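Local atomic coordinates of Non-heme chloroperoxidase CPO-A1 (Streptomyces aureofaciens, PDB entry 1A8Q), a protein that is a cofactor-free haloperoxidase that can brominate substrates and may be a chlorinating enzyme in 7-chlorotetracycline biosynthesis. Residues G46-A51 with T81-R86; F72-N77 with G105-G110; L85-L90 with R111-V116; E99-V104 with E206-F211. All coordinates share one frame; numbering follows the deposited sequence.

Interaction 1 of 4, residues G46-A51 with T81-R86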
loop_
_atom_site.group_PDB
_atom_site.type_symbol
_atom_site.label_atom_id
_atom_site.label_comp_id
_atom_site.label_asym_id
_atom_site.label_seq_id
_atom_site.Cartn_x
_atom_site.Cartn_y
_atom_site.Cartn_z
ATOM N N GLY A 46 -4.597 21.893 0.199
ATOM C CA GLY A 46 -6.003 22.091 -0.019
ATOM C C GLY A 46 -6.880 20.907 -0.381
ATOM O O GLY A 46 -8.029 21.046 -0.807
ATOM N N TYR A 47 -6.403 19.713 -0.004
ATOM C CA TYR A 47 -7.154 18.488 -0.179
ATOM C C TYR A 47 -7.612 17.915 1.179
ATOM O O TYR A 47 -7.169 18.456 2.194
ATOM C CB TYR A 47 -6.265 17.403 -0.824
ATOM C CG TYR A 47 -5.824 17.838 -2.237
ATOM C CD1 TYR A 47 -6.652 17.569 -3.323
ATOM C CD2 TYR A 47 -4.593 18.427 -2.417
ATOM C CE1 TYR A 47 -6.241 17.998 -4.585
ATOM C CE2 TYR A 47 -4.184 18.858 -3.682
ATOM C CZ TYR A 47 -5.040 18.640 -4.732
ATOM O OH TYR A 47 -4.638 19.042 -6.004
ATOM N N ARG A 48 -8.557 16.998 1.074
ATOM C CA ARG A 48 -9.035 16.258 2.276
ATOM C C ARG A 48 -8.204 14.969 2.257
ATOM O O ARG A 48 -8.256 14.270 1.240
ATOM C CB ARG A 48 -10.502 16.003 2.139
ATOM C CG ARG A 48 -11.148 15.224 3.269
ATOM C CD ARG A 48 -12.657 15.147 3.097
ATOM N NE ARG A 48 -13.237 14.291 4.138
ATOM C CZ ARG A 48 -14.539 13.979 4.090
ATOM N NH1 ARG A 48 -15.319 14.450 3.097
ATOM N NH2 ARG A 48 -15.106 13.214 5.000
ATOM N N GLY A 49 -7.602 14.618 3.397
ATOM C CA GLY A 49 -6.717 13.433 3.364
ATOM C C GLY A 49 -7.341 12.413 4.307
ATOM O O GLY A 49 -7.621 12.741 5.461
ATOM N N ILE A 50 -7.513 11.175 3.799
ATOM C CA ILE A 50 -8.131 10.148 4.613
ATOM C C ILE A 50 -7.224 8.921 4.603
ATOM O O ILE A 50 -6.680 8.552 3.567
ATOM C CB ILE A 50 -9.505 9.737 4.022
ATOM C CG1 ILE A 50 -10.529 10.859 4.286
ATOM C CG2 ILE A 50 -10.068 8.454 4.624
ATOM C CD1 ILE A 50 -11.640 10.886 3.264
ATOM N N ALA A 51 -7.044 8.280 5.784
ATOM C CA ALA A 51 -6.209 7.059 5.754
ATOM C C ALA A 51 -6.786 6.082 6.776
ATOM O O ALA A 51 -6.897 6.393 7.957
ATOM C CB ALA A 51 -4.741 7.320 6.053
ATOM N N THR A 81 -18.439 4.796 0.506
ATOM C CA THR A 81 -19.883 4.968 0.449
ATOM C C THR A 81 -20.449 5.651 1.685
ATOM O O THR A 81 -21.304 6.545 1.578
ATOM C CB THR A 81 -20.563 3.580 0.284
ATOM O OG1 THR A 81 -20.061 3.019 -0.947
ATOM C CG2 THR A 81 -22.070 3.748 0.225
ATOM N N ASP A 82 -19.976 5.262 2.872
ATOM C CA ASP A 82 -20.445 5.864 4.122
ATOM C C ASP A 82 -20.168 7.365 4.135
ATOM O O ASP A 82 -20.978 8.155 4.629
ATOM C CB ASP A 82 -19.711 5.233 5.311
ATOM C CG ASP A 82 -20.083 5.750 6.684
ATOM O OD1 ASP A 82 -21.271 6.049 6.944
ATOM O OD2 ASP A 82 -19.221 5.787 7.588
ATOM N N LEU A 83 -18.999 7.783 3.697
ATOM C CA LEU A 83 -18.611 9.191 3.639
ATOM C C LEU A 83 -19.081 9.888 2.366
ATOM O O LEU A 83 -18.866 11.089 2.215
ATOM C CB LEU A 83 -17.079 9.296 3.749
ATOM C CG LEU A 83 -16.531 8.830 5.115
ATOM C CD1 LEU A 83 -15.017 8.992 5.150
ATOM C CD2 LEU A 83 -17.183 9.575 6.261
ATOM N N ASP A 84 -19.675 9.128 1.469
ATOM C CA ASP A 84 -20.164 9.533 0.165
ATOM C C ASP A 84 -19.126 10.365 -0.563
ATOM O O ASP A 84 -19.341 11.511 -0.981
ATOM C CB ASP A 84 -21.504 10.269 0.292
ATOM C CG ASP A 84 -22.187 10.373 -1.070
ATOM O OD1 ASP A 84 -21.791 9.712 -2.055
ATOM O OD2 ASP A 84 -23.141 11.177 -1.116
ATOM N N LEU A 85 -17.935 9.791 -0.729
ATOM C CA LEU A 85 -16.840 10.494 -1.366
ATOM C C LEU A 85 -16.870 10.356 -2.886
ATOM O O LEU A 85 -17.154 9.292 -3.418
ATOM C CB LEU A 85 -15.510 9.905 -0.886
ATOM C CG LEU A 85 -15.337 10.016 0.655
ATOM C CD1 LEU A 85 -14.016 9.355 1.016
ATOM C CD2 LEU A 85 -15.326 11.480 1.070
ATOM N N ARG A 86 -16.605 11.469 -3.560
ATOM C CA ARG A 86 -16.572 11.528 -5.019
ATOM C C ARG A 86 -15.333 12.245 -5.503
ATOM O O ARG A 86 -14.724 13.055 -4.773
ATOM C CB ARG A 86 -17.798 12.339 -5.508
ATOM C CG ARG A 86 -19.153 11.724 -5.162
ATOM C CD ARG A 86 -19.325 10.503 -6.051
ATOM N NE ARG A 86 -20.672 9.950 -6.143
ATOM C CZ ARG A 86 -20.907 8.957 -7.014
ATOM N NH1 ARG A 86 -19.930 8.525 -7.798
ATOM N NH2 ARG A 86 -22.109 8.408 -7.093
HETATM O O HOH W 1 -17.934 12.902 4.085
#
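The guanidinium of Arg48 has Leu85 lying over one of its faces and a water in its plane at one edge, while Leu83 meets the group obliquely. This is where the alpha/beta hydrolase sheet meets the turn that follows helix 69-82: strand 48-52 sends Arg48 and Ile50, two residues apart, out to the two leucines of that turn. The face contact is made by one methyl, Leu85 CD2, 3.6 Å from Arg48 NH1, and the two side chains cross at about a right angle. Arg48 gets that far because its chain is stretched, with CG anti to the backbone N (chi1 179°) and the next two torsions also near 180°.

Its charge is answered elsewhere, by a salt bridge from NH2 to Asp15 on the neighbouring strand 10-16. Arg48 NH2 also donates to the water, 3.0 Å away, and the water in turn donates to Leu83 O at 2.8 Å. The carbonyl in the turn is thus tied to the strand through one solvent molecule, even though no direct hydrogen bond joins the two segments.

Asp84, with positive phi, ends the helix in a Schellman motif, and the chain leaves the helix there, with Leu83 and Leu85 both directed at the strand and Asp84 between them directed away. Leu83 also packs on Tyr13, and Leu85 on Pro21 of strand 21-25. Deeper in, Ile50 and Leu85 reach toward each other tip to tip, Ile50 CD1 lying 3.6 Å from Leu85 CD1; the same Ile50 CD1 is 4.3 Å from Leu83 CD1.

Interaction 2 of 4, residues F72-N77 with G105-G110; sequences FADDLN and GRHGTG
Asp74, on helix 69-82, takes three hydrogen bonds from two consecutive residues at the end of helix 96-107, Arg106 and His107. The ionic part is a side-on salt bridge in which Arg106 uses two nitrogens, one for each oxygen. Arg106 NE points almost straight at Asp74 OD1 (2.9 Å, 172° at the hydrogen), and Arg106 NH2 reaches the syn lone pair of Asp74 OD2, also at 2.9 Å. The fit is not flat, since the carboxylate and guanidinium planes are 35° apart. A bend at chi3 swings the arginine end round to meet the acid.

A further hydrogen bond comes from the imidazole: His107 NE2 donates to Asp74 OD1 at 2.8 Å, on the anti side. OD1 therefore accepts twice, with Arg106 NE and His107 NE2 approaching from opposite faces of the carboxylate plane.

Stacking is the third kind of contact. The amide of Asn77 lies nearly parallel to the His107 ring, 8° between planes, and Asn77 CB sits over the ring centre as a CH-pi contact, 3.7 Å from the centroid. The opposite face of the ring carries Arg106 CB, offset toward the rim, so the imidazole is held between its own neighbour and the other helix. Tyr103, one turn earlier, also meets this ring.

Gly108, with positive phi, then leads the chain away from the helix. This surface contact clasps two helices of the alpha/beta hydrolase fold. The bond to Asp74 fixes a proton on His107 NE2, and the nearby carboxylate would tend to stabilise a protonated imidazole.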
loop_
_atom_site.group_PDB
_atom_site.type_symbol
_atom_site.label_atom_id
_atom_site.label_comp_id
_atom_site.label_asym_id
_atom_site.label_seq_id
_atom_site.Cartn_x
_atom_site.Cartn_y
_atom_site.Cartn_z
ATOM N N PHE A 72 -10.918 -6.827 1.474
ATOM C CA PHE A 72 -10.288 -5.488 1.648
ATOM C C PHE A 72 -10.928 -4.445 0.731
ATOM O O PHE A 72 -11.186 -3.320 1.155
ATOM C CB PHE A 72 -8.793 -5.533 1.312
ATOM C CG PHE A 72 -7.995 -6.491 2.181
ATOM C CD1 PHE A 72 -8.374 -6.756 3.485
ATOM C CD2 PHE A 72 -6.870 -7.109 1.641
ATOM C CE1 PHE A 72 -7.612 -7.661 4.238
ATOM C CE2 PHE A 72 -6.108 -7.982 2.399
ATOM C CZ PHE A 72 -6.491 -8.234 3.715
ATOM N N ALA A 73 -11.177 -4.842 -0.533
ATOM C CA ALA A 73 -11.811 -3.878 -1.456
ATOM C C ALA A 73 -13.214 -3.517 -1.051
ATOM O O ALA A 73 -13.687 -2.389 -1.225
ATOM C CB ALA A 73 -11.825 -4.526 -2.863
ATOM N N ASP A 74 -14.019 -4.433 -0.495
ATOM C CA ASP A 74 -15.375 -4.166 -0.097
ATOM C C ASP A 74 -15.371 -3.287 1.164
ATOM O O ASP A 74 -16.282 -2.495 1.371
ATOM C CB ASP A 74 -16.238 -5.409 0.127
ATOM C CG ASP A 74 -16.489 -6.187 -1.158
ATOM O OD1 ASP A 74 -16.193 -5.718 -2.250
ATOM O OD2 ASP A 74 -16.982 -7.355 -1.046
ATOM N N ASP A 75 -14.392 -3.534 2.052
ATOM C CA ASP A 75 -14.262 -2.645 3.215
ATOM C C ASP A 75 -13.944 -1.229 2.733
ATOM O O ASP A 75 -14.575 -0.300 3.254
ATOM C CB ASP A 75 -13.153 -3.129 4.147
ATOM C CG ASP A 75 -13.508 -4.405 4.909
ATOM O OD1 ASP A 75 -14.638 -4.892 4.909
ATOM O OD2 ASP A 75 -12.559 -4.910 5.568
ATOM N N LEU A 76 -13.084 -1.072 1.746
ATOM C CA LEU A 76 -12.788 0.251 1.177
ATOM C C LEU A 76 -14.053 0.834 0.560
ATOM O O LEU A 76 -14.401 2.002 0.795
ATOM C CB LEU A 76 -11.625 0.134 0.182
ATOM C CG LEU A 76 -11.292 1.417 -0.607
ATOM C CD1 LEU A 76 -10.778 2.463 0.382
ATOM C CD2 LEU A 76 -10.251 1.145 -1.679
ATOM N N ASN A 77 -14.835 -0.002 -0.149
ATOM C CA ASN A 77 -16.106 0.479 -0.705
ATOM C C ASN A 77 -17.044 0.995 0.367
ATOM O O ASN A 77 -17.727 2.018 0.200
ATOM C CB ASN A 77 -16.788 -0.614 -1.543
ATOM C CG ASN A 77 -18.133 -0.153 -2.086
ATOM O OD1 ASN A 77 -19.201 -0.674 -1.760
ATOM N ND2 ASN A 77 -18.084 0.865 -2.904
ATOM N N GLY A 105 -11.695 -3.305 -9.921
ATOM C CA GLY A 105 -12.239 -4.498 -10.596
ATOM C C GLY A 105 -13.645 -4.802 -10.132
ATOM O O GLY A 105 -14.483 -5.249 -10.929
ATOM N N ARG A 106 -13.958 -4.646 -8.844
ATOM C CA ARG A 106 -15.224 -5.040 -8.288
ATOM C C ARG A 106 -16.268 -3.948 -8.304
ATOM O O ARG A 106 -17.461 -4.241 -8.393
ATOM C CB ARG A 106 -15.125 -5.498 -6.802
ATOM C CG ARG A 106 -14.533 -6.874 -6.630
ATOM C CD ARG A 106 -14.295 -7.299 -5.204
ATOM N NE ARG A 106 -15.386 -7.612 -4.326
ATOM C CZ ARG A 106 -16.063 -8.767 -4.294
ATOM N NH1 ARG A 106 -15.815 -9.713 -5.187
ATOM N NH2 ARG A 106 -17.020 -8.988 -3.409
ATOM N N HIS A 107 -15.871 -2.708 -8.012
ATOM C CA HIS A 107 -16.773 -1.595 -7.831
ATOM C C HIS A 107 -16.706 -0.529 -8.919
ATOM O O HIS A 107 -17.556 0.375 -8.927
ATOM C CB HIS A 107 -16.402 -0.934 -6.465
ATOM C CG HIS A 107 -16.615 -1.960 -5.371
ATOM N ND1 HIS A 107 -17.896 -2.334 -5.028
ATOM C CD2 HIS A 107 -15.779 -2.657 -4.572
ATOM C CE1 HIS A 107 -17.854 -3.248 -4.044
ATOM N NE2 HIS A 107 -16.576 -3.442 -3.770
ATOM N N GLY A 108 -15.706 -0.595 -9.780
ATOM C CA GLY A 108 -15.563 0.370 -10.872
ATOM C C GLY A 108 -14.965 1.699 -10.442
ATOM O O GLY A 108 -14.509 1.882 -9.305
ATOM N N THR A 109 -14.932 2.660 -11.381
ATOM C CA THR A 109 -14.273 3.934 -11.146
ATOM C C THR A 109 -15.211 5.127 -11.050
ATOM O O THR A 109 -14.734 6.280 -11.080
ATOM C CB THR A 109 -13.251 4.226 -12.263
ATOM O OG1 THR A 109 -13.976 4.196 -13.529
ATOM C CG2 THR A 109 -12.147 3.189 -12.279
ATOM N N GLY A 110 -16.486 4.897 -10.774
ATOM C CA GLY A 110 -17.455 5.995 -10.731
ATOM C C GLY A 110 -17.163 7.058 -9.687
ATOM O O GLY A 110 -17.398 8.255 -9.917
#

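Interaction 3 of 4, residues L85-L90 with R111-V116; sequences LRDVTL and RLRSAV
Arg111 runs past the Leu85 carbonyl and against the Arg86 side chain, where the right-handed beta-alpha-beta crossover of strand 88-93, helix 96-107 and strand 112-118 returns to the sheet. From its CB outward, the side chain skirts one carbonyl: CB, CG and CD all pass Leu85 O, with Arg111 CD 3.4 Å from it. CG also lies against Arg86 NH1. The chain stays extended as far as NE, and a turn at chi4 (-81°) then brings Arg111 NH1 back to donate to Leu85 O at 2.9 Å. That oxygen lies in the guanidinium plane, although the donor stands above the carbonyl plane. NH1 also pairs with Asp84, while the guanidinium of Arg86 stacks on this group with centres 4.5 Å apart.

Beyond this the strands run parallel. Val88 N bonds to Arg111 O, but Val88 O takes Arg113 N at 2.7 Å and, weakly, Ser114 N. This is a beta bulge that shifts the register by one before Leu90 N meets Ser114 O and Val116 N meets Leu90 O. Leu90 and Leu112 pack at about a right angle on the face turned to helix 96-107. On the other face, under helix 260-272, Thr89 OG1 donates to Ser114 OG at 2.7 Å and also accepts from Arg20.

Where the chain turns at Arg113, Asp87 OD2 bridges to Arg113 NH1 at 2.9 Å; Arg113 NE pairs with the C-terminal carboxylate of Lys274. The stacked arginines are like charges, a cost probably offset by Asp84 and by the carbonyl that Arg111 grips.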
loop_
_atom_site.group_PDB
_atom_site.type_symbol
_atom_site.label_atom_id
_atom_site.label_comp_id
_atom_site.label_asym_id
_atom_site.label_seq_id
_atom_site.Cartn_x
_atom_site.Cartn_y
_atom_site.Cartn_z
ATOM N N LEU A 85 -17.935 9.791 -0.729
ATOM C CA LEU A 85 -16.840 10.494 -1.366
ATOM C C LEU A 85 -16.870 10.356 -2.886
ATOM O O LEU A 85 -17.154 9.292 -3.418
ATOM C CB LEU A 85 -15.510 9.905 -0.886
ATOM C CG LEU A 85 -15.337 10.016 0.655
ATOM C CD1 LEU A 85 -14.016 9.355 1.016
ATOM C CD2 LEU A 85 -15.326 11.480 1.070
ATOM N N ARG A 86 -16.605 11.469 -3.560
ATOM C CA ARG A 86 -16.572 11.528 -5.019
ATOM C C ARG A 86 -15.333 12.245 -5.503
ATOM O O ARG A 86 -14.724 13.055 -4.773
ATOM C CB ARG A 86 -17.798 12.339 -5.508
ATOM C CG ARG A 86 -19.153 11.724 -5.162
ATOM C CD ARG A 86 -19.325 10.503 -6.051
ATOM N NE ARG A 86 -20.672 9.950 -6.143
ATOM C CZ ARG A 86 -20.907 8.957 -7.014
ATOM N NH1 ARG A 86 -19.930 8.525 -7.798
ATOM N NH2 ARG A 86 -22.109 8.408 -7.093
ATOM N N ASP A 87 -14.926 12.011 -6.765
ATOM C CA ASP A 87 -13.758 12.658 -7.346
ATOM C C ASP A 87 -12.512 12.325 -6.539
ATOM O O ASP A 87 -11.673 13.182 -6.310
ATOM C CB ASP A 87 -13.946 14.171 -7.430
ATOM C CG ASP A 87 -13.270 14.843 -8.600
ATOM O OD1 ASP A 87 -12.884 14.160 -9.574
ATOM O OD2 ASP A 87 -13.111 16.092 -8.616
ATOM N N VAL A 88 -12.465 11.063 -6.087
ATOM C CA VAL A 88 -11.371 10.671 -5.178
ATOM C C VAL A 88 -10.089 10.292 -5.881
ATOM O O VAL A 88 -10.074 9.671 -6.953
ATOM C CB VAL A 88 -11.903 9.443 -4.397
ATOM C CG1 VAL A 88 -10.813 8.816 -3.520
ATOM C CG2 VAL A 88 -13.157 9.707 -3.571
ATOM N N THR A 89 -8.932 10.575 -5.279
ATOM C CA THR A 89 -7.678 9.972 -5.724
ATOM C C THR A 89 -7.316 8.893 -4.685
ATOM O O THR A 89 -7.240 9.252 -3.520
ATOM C CB THR A 89 -6.552 10.987 -5.832
ATOM O OG1 THR A 89 -6.868 11.854 -6.956
ATOM C CG2 THR A 89 -5.228 10.297 -6.192
ATOM N N LEU A 90 -7.098 7.682 -5.147
ATOM C CA LEU A 90 -6.664 6.622 -4.230
ATOM C C LEU A 90 -5.166 6.510 -4.375
ATOM O O LEU A 90 -4.609 6.512 -5.492
ATOM C CB LEU A 90 -7.236 5.254 -4.650
ATOM C CG LEU A 90 -8.766 5.138 -4.532
ATOM C CD1 LEU A 90 -9.150 3.735 -5.021
ATOM C CD2 LEU A 90 -9.225 5.377 -3.105
ATOM N N ARG A 111 -16.581 6.661 -8.549
ATOM C CA ARG A 111 -16.258 7.641 -7.506
ATOM C C ARG A 111 -14.848 8.181 -7.634
ATOM O O ARG A 111 -14.409 8.986 -6.787
ATOM C CB ARG A 111 -16.349 6.953 -6.122
ATOM C CG ARG A 111 -17.732 6.609 -5.659
ATOM C CD ARG A 111 -17.730 6.010 -4.239
ATOM N NE ARG A 111 -19.100 5.759 -3.817
ATOM C CZ ARG A 111 -19.985 6.593 -3.325
ATOM N NH1 ARG A 111 -19.707 7.862 -3.098
ATOM N NH2 ARG A 111 -21.183 6.096 -3.017
ATOM N N LEU A 112 -14.093 7.739 -8.630
ATOM C CA LEU A 112 -12.681 8.052 -8.670
ATOM C C LEU A 112 -12.279 9.041 -9.758
ATOM O O LEU A 112 -12.787 9.019 -10.885
ATOM C CB LEU A 112 -11.812 6.795 -8.896
ATOM C CG LEU A 112 -12.132 5.563 -8.034
ATOM C CD1 LEU A 112 -11.178 4.428 -8.362
ATOM C CD2 LEU A 112 -12.025 5.960 -6.555
ATOM N N ARG A 113 -11.297 9.839 -9.409
ATOM C CA ARG A 113 -10.663 10.746 -10.361
ATOM C C ARG A 113 -9.383 10.144 -10.895
ATOM O O ARG A 113 -9.101 10.232 -12.109
ATOM C CB ARG A 113 -10.327 12.077 -9.668
ATOM C CG ARG A 113 -9.607 13.007 -10.668
ATOM C CD ARG A 113 -9.631 14.384 -10.015
ATOM N NE ARG A 113 -9.465 15.452 -10.949
ATOM C CZ ARG A 113 -9.924 16.689 -10.829
ATOM N NH1 ARG A 113 -10.646 17.082 -9.795
ATOM N NH2 ARG A 113 -9.648 17.496 -11.849
ATOM N N SER A 114 -8.530 9.613 -10.015
ATOM C CA SER A 114 -7.213 9.151 -10.426
ATOM C C SER A 114 -6.642 8.195 -9.344
ATOM O O SER A 114 -7.282 8.046 -8.310
ATOM C CB SER A 114 -6.230 10.306 -10.651
ATOM O OG SER A 114 -6.229 11.136 -9.460
ATOM N N ALA A 115 -5.504 7.600 -9.648
ATOM C CA ALA A 115 -4.915 6.598 -8.746
ATOM C C ALA A 115 -3.409 6.660 -8.787
ATOM O O ALA A 115 -2.774 7.075 -9.753
ATOM C CB ALA A 115 -5.314 5.186 -9.195
ATOM N N VAL A 116 -2.798 6.319 -7.627
ATOM C CA VAL A 116 -1.344 6.319 -7.538
ATOM C C VAL A 116 -0.937 4.962 -6.960
ATOM O O VAL A 116 -1.463 4.611 -5.903
ATOM C CB VAL A 116 -0.812 7.406 -6.572
ATOM C CG1 VAL A 116 0.698 7.336 -6.459
ATOM C CG2 VAL A 116 -1.258 8.799 -7.077
#

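Interaction 4 of 4, residues E99-V104 with E206-F211; sequences ELARYV and EDLKKF
Arg102 closes side-on over a single oxygen, Asp207 OD2. Arg102 NE donates to Asp207 OD2 at 2.8 Å and nearly straight (166°), and Arg102 NH2 adds a longer, more bent bond to the same oxygen at 3.2 Å. Both arrive on the syn side, with OD2 in the guanidinium plane, although the carboxylate itself is turned 57° from that plane. Bends at chi2 and chi3 curl the arginine back toward the short helix 205-208. Asp207 CB, meanwhile, rests 3.5 Å from Ala101 O.

Beside the ion pair is a buried apolar patch centred on the Phe211 ring. Val104 CG2 lies over one face toward the rim, and Val104 CG1 is 3.7 Å from Phe211 CD1. Leu100 CD2 comes to Phe211 CZ, also at 3.7 Å, while Ala101 CA sits at the ring edge.

Further out, Arg102 NH1 forms a second salt bridge, to Asp70 on helix 69-82, so the arginine joins three helices. The type I turn from Leu208 to Phe211 delivers the ring, and Leu100 and Val104 are backed by strand 112-118. A helix that follows the nucleophile Ser94 and packs on the central sheet, as helix 96-107 does, is characteristic of the alpha/beta hydrolase fold.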
loop_
_atom_site.group_PDB
_atom_site.type_symbol
_atom_site.label_atom_id
_atom_site.label_comp_id
_atom_site.label_asym_id
_atom_site.label_seq_id
_atom_site.Cartn_x
_atom_site.Cartn_y
_atom_site.Cartn_z
ATOM N N GLU A 99 -5.475 -3.895 -2.969
ATOM C CA GLU A 99 -6.772 -3.385 -2.538
ATOM C C GLU A 99 -7.319 -2.361 -3.529
ATOM O O GLU A 99 -8.521 -2.373 -3.845
ATOM C CB GLU A 99 -6.618 -2.767 -1.115
ATOM C CG GLU A 99 -7.912 -2.149 -0.569
ATOM C CD GLU A 99 -7.744 -1.690 0.898
ATOM O OE1 GLU A 99 -7.083 -2.427 1.648
ATOM O OE2 GLU A 99 -8.264 -0.621 1.211
ATOM N N LEU A 100 -6.457 -1.496 -4.019
ATOM C CA LEU A 100 -6.845 -0.451 -4.996
ATOM C C LEU A 100 -7.266 -1.134 -6.315
ATOM O O LEU A 100 -8.379 -0.882 -6.740
ATOM C CB LEU A 100 -5.650 0.458 -5.232
ATOM C CG LEU A 100 -5.960 1.821 -5.894
ATOM C CD1 LEU A 100 -4.712 2.729 -5.819
ATOM C CD2 LEU A 100 -6.295 1.629 -7.358
ATOM N N ALA A 101 -6.438 -2.040 -6.769
ATOM C CA ALA A 101 -6.782 -2.735 -8.048
ATOM C C ALA A 101 -8.059 -3.516 -7.944
ATOM O O ALA A 101 -8.948 -3.488 -8.832
ATOM C CB ALA A 101 -5.599 -3.609 -8.404
ATOM N N ARG A 102 -8.259 -4.283 -6.865
ATOM C CA ARG A 102 -9.469 -5.088 -6.745
ATOM C C ARG A 102 -10.682 -4.234 -6.496
ATOM O O ARG A 102 -11.775 -4.577 -6.919
ATOM C CB ARG A 102 -9.246 -6.205 -5.688
ATOM C CG ARG A 102 -10.477 -7.087 -5.517
ATOM C CD ARG A 102 -10.816 -7.902 -6.772
ATOM N NE ARG A 102 -9.635 -8.436 -7.396
ATOM C CZ ARG A 102 -9.065 -9.598 -7.069
ATOM N NH1 ARG A 102 -9.606 -10.325 -6.101
ATOM N NH2 ARG A 102 -7.974 -9.978 -7.733
ATOM N N TYR A 103 -10.563 -3.048 -5.840
ATOM C CA TYR A 103 -11.660 -2.103 -5.754
ATOM C C TYR A 103 -12.098 -1.653 -7.167
ATOM O O TYR A 103 -13.314 -1.669 -7.404
ATOM C CB TYR A 103 -11.226 -0.864 -4.897
ATOM C CG TYR A 103 -12.355 0.154 -4.871
ATOM C CD1 TYR A 103 -13.447 0.099 -4.030
ATOM C CD2 TYR A 103 -12.261 1.199 -5.792
ATOM C CE1 TYR A 103 -14.452 1.065 -4.100
ATOM C CE2 TYR A 103 -13.252 2.161 -5.876
ATOM C CZ TYR A 103 -14.324 2.082 -5.041
ATOM O OH TYR A 103 -15.296 3.050 -5.136
ATOM N N VAL A 104 -11.153 -1.336 -8.021
ATOM C CA VAL A 104 -11.550 -0.945 -9.401
ATOM C C VAL A 104 -12.249 -2.124 -10.092
ATOM O O VAL A 104 -13.313 -1.982 -10.743
ATOM C CB VAL A 104 -10.332 -0.450 -10.169
ATOM C CG1 VAL A 104 -10.596 -0.307 -11.676
ATOM C CG2 VAL A 104 -9.925 0.930 -9.621
ATOM N N GLU A 206 -6.022 -8.716 -14.760
ATOM C CA GLU A 206 -7.330 -8.374 -15.326
ATOM C C GLU A 206 -8.023 -7.183 -14.693
ATOM O O GLU A 206 -8.771 -6.455 -15.362
ATOM C CB GLU A 206 -8.227 -9.606 -15.383
ATOM C CG GLU A 206 -7.607 -10.698 -16.269
ATOM C CD GLU A 206 -7.392 -10.247 -17.708
ATOM O OE1 GLU A 206 -8.379 -9.772 -18.317
ATOM O OE2 GLU A 206 -6.261 -10.311 -18.231
ATOM N N ASP A 207 -7.738 -6.923 -13.404
ATOM C CA ASP A 207 -8.256 -5.712 -12.790
ATOM C C ASP A 207 -7.584 -4.454 -13.360
ATOM O O ASP A 207 -8.269 -3.433 -13.534
ATOM C CB ASP A 207 -7.977 -5.731 -11.267
ATOM C CG ASP A 207 -8.797 -6.757 -10.510
ATOM O OD1 ASP A 207 -9.975 -7.027 -10.842
ATOM O OD2 ASP A 207 -8.243 -7.298 -9.541
ATOM N N LEU A 208 -6.305 -4.518 -13.617
ATOM C CA LEU A 208 -5.529 -3.387 -14.138
ATOM C C LEU A 208 -6.055 -2.953 -15.522
ATOM O O LEU A 208 -6.039 -1.772 -15.816
ATOM C CB LEU A 208 -4.044 -3.652 -14.273
ATOM C CG LEU A 208 -3.244 -4.013 -12.992
ATOM C CD1 LEU A 208 -1.802 -4.308 -13.314
ATOM C CD2 LEU A 208 -3.362 -2.847 -12.003
ATOM N N LYS A 209 -6.505 -3.925 -16.310
ATOM C CA LYS A 209 -7.030 -3.572 -17.645
ATOM C C LYS A 209 -8.347 -2.814 -17.563
ATOM O O LYS A 209 -8.820 -2.202 -18.551
ATOM C CB LYS A 209 -7.182 -4.875 -18.444
ATOM C CG LYS A 209 -5.906 -5.595 -18.848
ATOM C CD LYS A 209 -6.287 -6.941 -19.490
ATOM C CE LYS A 209 -5.085 -7.730 -19.959
ATOM N NZ LYS A 209 -5.556 -9.028 -20.598
ATOM N N LYS A 210 -9.049 -2.800 -16.435
ATOM C CA LYS A 210 -10.276 -2.075 -16.231
ATOM C C LYS A 210 -10.053 -0.635 -15.774
ATOM O O LYS A 210 -11.051 0.083 -15.652
ATOM C CB LYS A 210 -11.181 -2.796 -15.232
ATOM C CG LYS A 210 -11.516 -4.197 -15.766
ATOM C CD LYS A 210 -12.562 -4.874 -14.898
ATOM C CE LYS A 210 -13.403 -5.810 -15.784
ATOM N NZ LYS A 210 -14.404 -4.990 -16.549
ATOM N N PHE A 211 -8.820 -0.229 -15.557
ATOM C CA PHE A 211 -8.556 1.158 -15.142
ATOM C C PHE A 211 -8.896 2.074 -16.327
ATOM O O PHE A 211 -8.574 1.691 -17.467
ATOM C CB PHE A 211 -7.102 1.326 -14.760
ATOM C CG PHE A 211 -6.723 0.948 -13.333
ATOM C CD1 PHE A 211 -7.037 -0.290 -12.840
ATOM C CD2 PHE A 211 -5.990 1.843 -12.569
ATOM C CE1 PHE A 211 -6.674 -0.652 -11.537
ATOM C CE2 PHE A 211 -5.620 1.495 -11.268
ATOM C CZ PHE A 211 -5.963 0.252 -10.768
#

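In the fold
Helix 96-107 ties three of the contacts together: interactions 2 and 4 hold it from two sides, their centres 9 Å apart, and it connects the two strands of interaction 3. Leu112 CD1 of interaction 3 is 3.9 Å from Val104 CG2 of interaction 4. Interactions 1 and 3 share Leu85 and Arg86, and a salt bridge of 3.0 Å from Arg111 NH1 to Asp84 OD1 joins them. Interactions 1 and 4 stand farther apart, with centres about 20 Å from each other. The catalytic triad is Ser94, Asp223 and His252; the side chains of Leu100 and Val116 lie about 11 and 12 Å from that of Ser94.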